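Local coordinates for uncharacterized protein MJ0690 (PDB 3K32) that is of unknown function but is predicted to be a subunit of a tRNA methyltransferase, with a domain of the HUP clan, at residues Leu95-Leu98 and Ala99-Ser103. Residues are numbered along the deposited sequence; the frame is centred on the assembly and turned at random.
Sequences LEIL and ADEYS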
ATOM      1  N   LEU B  95      -8.558 -14.297  -8.441  1.00 35.37           N
ATOM      2  CA  LEU B  95      -7.193 -14.491  -7.944  1.00 32.45           C
ATOM      3  C   LEU B  95      -6.711 -15.962  -7.895  1.00 26.42           C
ATOM      4  O   LEU B  95      -5.595 -16.263  -8.337  1.00 22.02           O
ATOM      5  CB  LEU B  95      -6.979 -13.759  -6.614  1.00 35.24           C
ATOM      6  CG  LEU B  95      -6.893 -12.225  -6.757  1.00 30.67           C
ATOM      7  CD1 LEU B  95      -6.902 -11.510  -5.406  1.00 33.11           C
ATOM      8  CD2 LEU B  95      -5.669 -11.820  -7.530  1.00 12.60           C
ATOM      9  N   GLU B  96      -7.543 -16.871  -7.385  1.00 29.99           N
ATOM     10  CA  GLU B  96      -7.183 -18.301  -7.330  1.00 33.36           C
ATOM     11  C   GLU B  96      -6.850 -18.849  -8.705  1.00 38.21           C
ATOM     12  O   GLU B  96      -5.867 -19.573  -8.873  1.00 45.27           O
ATOM     13  CB  GLU B  96      -8.313 -19.167  -6.767  1.00 20.82           C
ATOM     14  CG  GLU B  96      -8.648 -18.932  -5.330  1.00 30.35           C
ATOM     15  CD  GLU B  96      -7.567 -19.398  -4.385  1.00 36.22           C
ATOM     16  OE1 GLU B  96      -7.038 -20.511  -4.573  1.00 32.51           O
ATOM     17  OE2 GLU B  96      -7.256 -18.645  -3.442  1.00 46.90           O
ATOM     18  N   ILE B  97      -7.697 -18.525  -9.677  1.00 32.52           N
ATOM     19  CA  ILE B  97      -7.506 -18.977 -11.048  1.00 31.73           C
ATOM     20  C   ILE B  97      -6.242 -18.380 -11.655  1.00 21.91           C
ATOM     21  O   ILE B  97      -5.424 -19.090 -12.222  1.00 29.02           O
ATOM     22  CB  ILE B  97      -8.718 -18.617 -11.935  1.00 32.98           C
ATOM     23  CG1 ILE B  97      -9.986 -19.330 -11.439  1.00 32.26           C
ATOM     24  CG2 ILE B  97      -8.437 -18.970 -13.387  1.00 21.05           C
ATOM     25  CD1 ILE B  97     -11.242 -18.973 -12.225  1.00 26.72           C
ATOM     26  N   LEU B  98      -6.092 -17.071 -11.534  1.00 18.50           N
ATOM     27  CA  LEU B  98      -4.952 -16.390 -12.128  1.00 26.60           C
ATOM     28  C   LEU B  98      -3.646 -16.784 -11.455  1.00 25.58           C
ATOM     29  O   LEU B  98      -2.595 -16.797 -12.086  1.00 37.26           O
ATOM     30  CB  LEU B  98      -5.156 -14.873 -12.091  1.00 35.31           C
ATOM     31  CG  LEU B  98      -6.047 -14.311 -13.209  1.00 40.86           C
ATOM     32  CD1 LEU B  98      -5.471 -14.666 -14.542  1.00 43.36           C
ATOM     33  CD2 LEU B  98      -7.448 -14.879 -13.132  1.00 51.83           C
ATOM     34  N   ALA B  99      -3.720 -17.139 -10.180  1.00 32.22           N
ATOM     35  CA  ALA B  99      -2.528 -17.556  -9.436  1.00 37.68           C
ATOM     36  C   ALA B  99      -1.913 -18.880  -9.905  1.00 29.29           C
ATOM     37  O   ALA B  99      -0.831 -19.242  -9.476  1.00 36.76           O
ATOM     38  CB  ALA B  99      -2.819 -17.602  -7.941  1.00 37.30           C
ATOM     39  N   ASP B 100      -2.617 -19.618 -10.757  1.00 27.43           N
ATOM     40  CA  ASP B 100      -2.069 -20.853 -11.320  1.00 17.75           C
ATOM     41  C   ASP B 100      -1.216 -20.534 -12.533  1.00 25.44           C
ATOM     42  O   ASP B 100      -0.378 -21.346 -12.932  1.00 38.24           O
ATOM     43  CB  ASP B 100      -3.180 -21.855 -11.709  1.00 29.04           C
ATOM     44  CG  ASP B 100      -3.881 -22.477 -10.490  1.00 44.03           C
ATOM     45  OD1 ASP B 100      -3.207 -22.766  -9.483  1.00 39.37           O
ATOM     46  OD2 ASP B 100      -5.113 -22.685 -10.539  1.00 52.01           O
ATOM     47  N   GLU B 101      -1.417 -19.348 -13.109  1.00 29.02           N
ATOM     48  CA  GLU B 101      -0.746 -18.973 -14.354  1.00 39.28           C
ATOM     49  C   GLU B 101       0.351 -17.914 -14.209  1.00 35.71           C
ATOM     50  O   GLU B 101       1.295 -17.910 -14.985  1.00 33.24           O
ATOM     51  CB  GLU B 101      -1.763 -18.512 -15.403  1.00 55.71           C
ATOM     52  CG  GLU B 101      -2.599 -19.635 -15.996  1.00 76.66           C
ATOM     53  CD  GLU B 101      -4.094 -19.335 -15.958  1.00 96.02           C
ATOM     54  OE1 GLU B 101      -4.880 -20.267 -15.679  1.00 99.89           O
ATOM     55  OE2 GLU B 101      -4.482 -18.169 -16.196  1.00100.48           O
ATOM     56  N   TYR B 102       0.221 -17.004 -13.250  1.00 29.76           N
ATOM     57  CA  TYR B 102       1.203 -15.931 -13.119  1.00 33.32           C
ATOM     58  C   TYR B 102       1.702 -15.859 -11.690  1.00 35.36           C
ATOM     59  O   TYR B 102       0.918 -15.761 -10.753  1.00 39.40           O
ATOM     60  CB  TYR B 102       0.613 -14.571 -13.510  1.00 37.44           C
ATOM     61  CG  TYR B 102      -0.183 -14.582 -14.785  1.00 39.83           C
ATOM     62  CD1 TYR B 102       0.439 -14.398 -16.013  1.00 37.09           C
ATOM     63  CD2 TYR B 102      -1.560 -14.771 -14.764  1.00 38.61           C
ATOM     64  CE1 TYR B 102      -0.278 -14.411 -17.186  1.00 29.77           C
ATOM     65  CE2 TYR B 102      -2.287 -14.783 -15.935  1.00 46.87           C
ATOM     66  CZ  TYR B 102      -1.636 -14.606 -17.143  1.00 41.78           C
ATOM     67  OH  TYR B 102      -2.347 -14.621 -18.311  1.00 44.88           O
ATOM     68  N   SER B 103       3.011 -15.893 -11.521  1.00 31.53           N
ATOM     69  CA  SER B 103       3.571 -15.961 -10.185  1.00 33.76           C
ATOM     70  C   SER B 103       3.667 -14.593  -9.513  1.00 32.27           C
ATOM     71  O   SER B 103       3.928 -14.530  -8.320  1.00 29.93           O
ATOM     72  CB  SER B 103       4.929 -16.639 -10.218  1.00 28.93           C
ATOM     73  OG  SER B 103       5.782 -15.951 -11.114  1.00 36.64           O
TER
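At the C-terminal end of helix 84-98 and in the short loop that leads into strand 104-106 of the parallel sheet, Leu98 meets Tyr102 through both backbone and side chain. Ala99 N donates to Leu95 O at 2.8 Å, the i to i-4 pattern of an alpha-helix. The next two bonds reach back only three residues. Asp100 N donates to Ile97 O at 3.2 Å, and Glu101 N to Leu98 O at 3.0 Å. Leu98 O also accepts from Tyr102 N at 3.1 Å, so one oxygen holds two consecutive amides. The second of these lies almost straight ahead of the carbonyl (C=O...N 171°). The two side chains run side by side, pointing the same way, and Leu98 CD1 lies in the plane of the phenol ring at its edge, 3.5 Å from Tyr102 CE2. Both also rest on Ile63 of strand 59-64, an apolar surface to which leucine and the ring of tyrosine are suited, while the Tyr102 hydroxyl is hydrogen-bonded to Lys61. Small Ala99 fits the buried inner side against Ile132 and Leu105; Asp100, on the exposed side, forms a salt bridge with Lys130. Ser103 pairs with Gln133 through backbone hydrogen bonds. The doubly used carbonyl and the apolar edge contact together probably hold the course of the chain as it turns from the helix toward the strand.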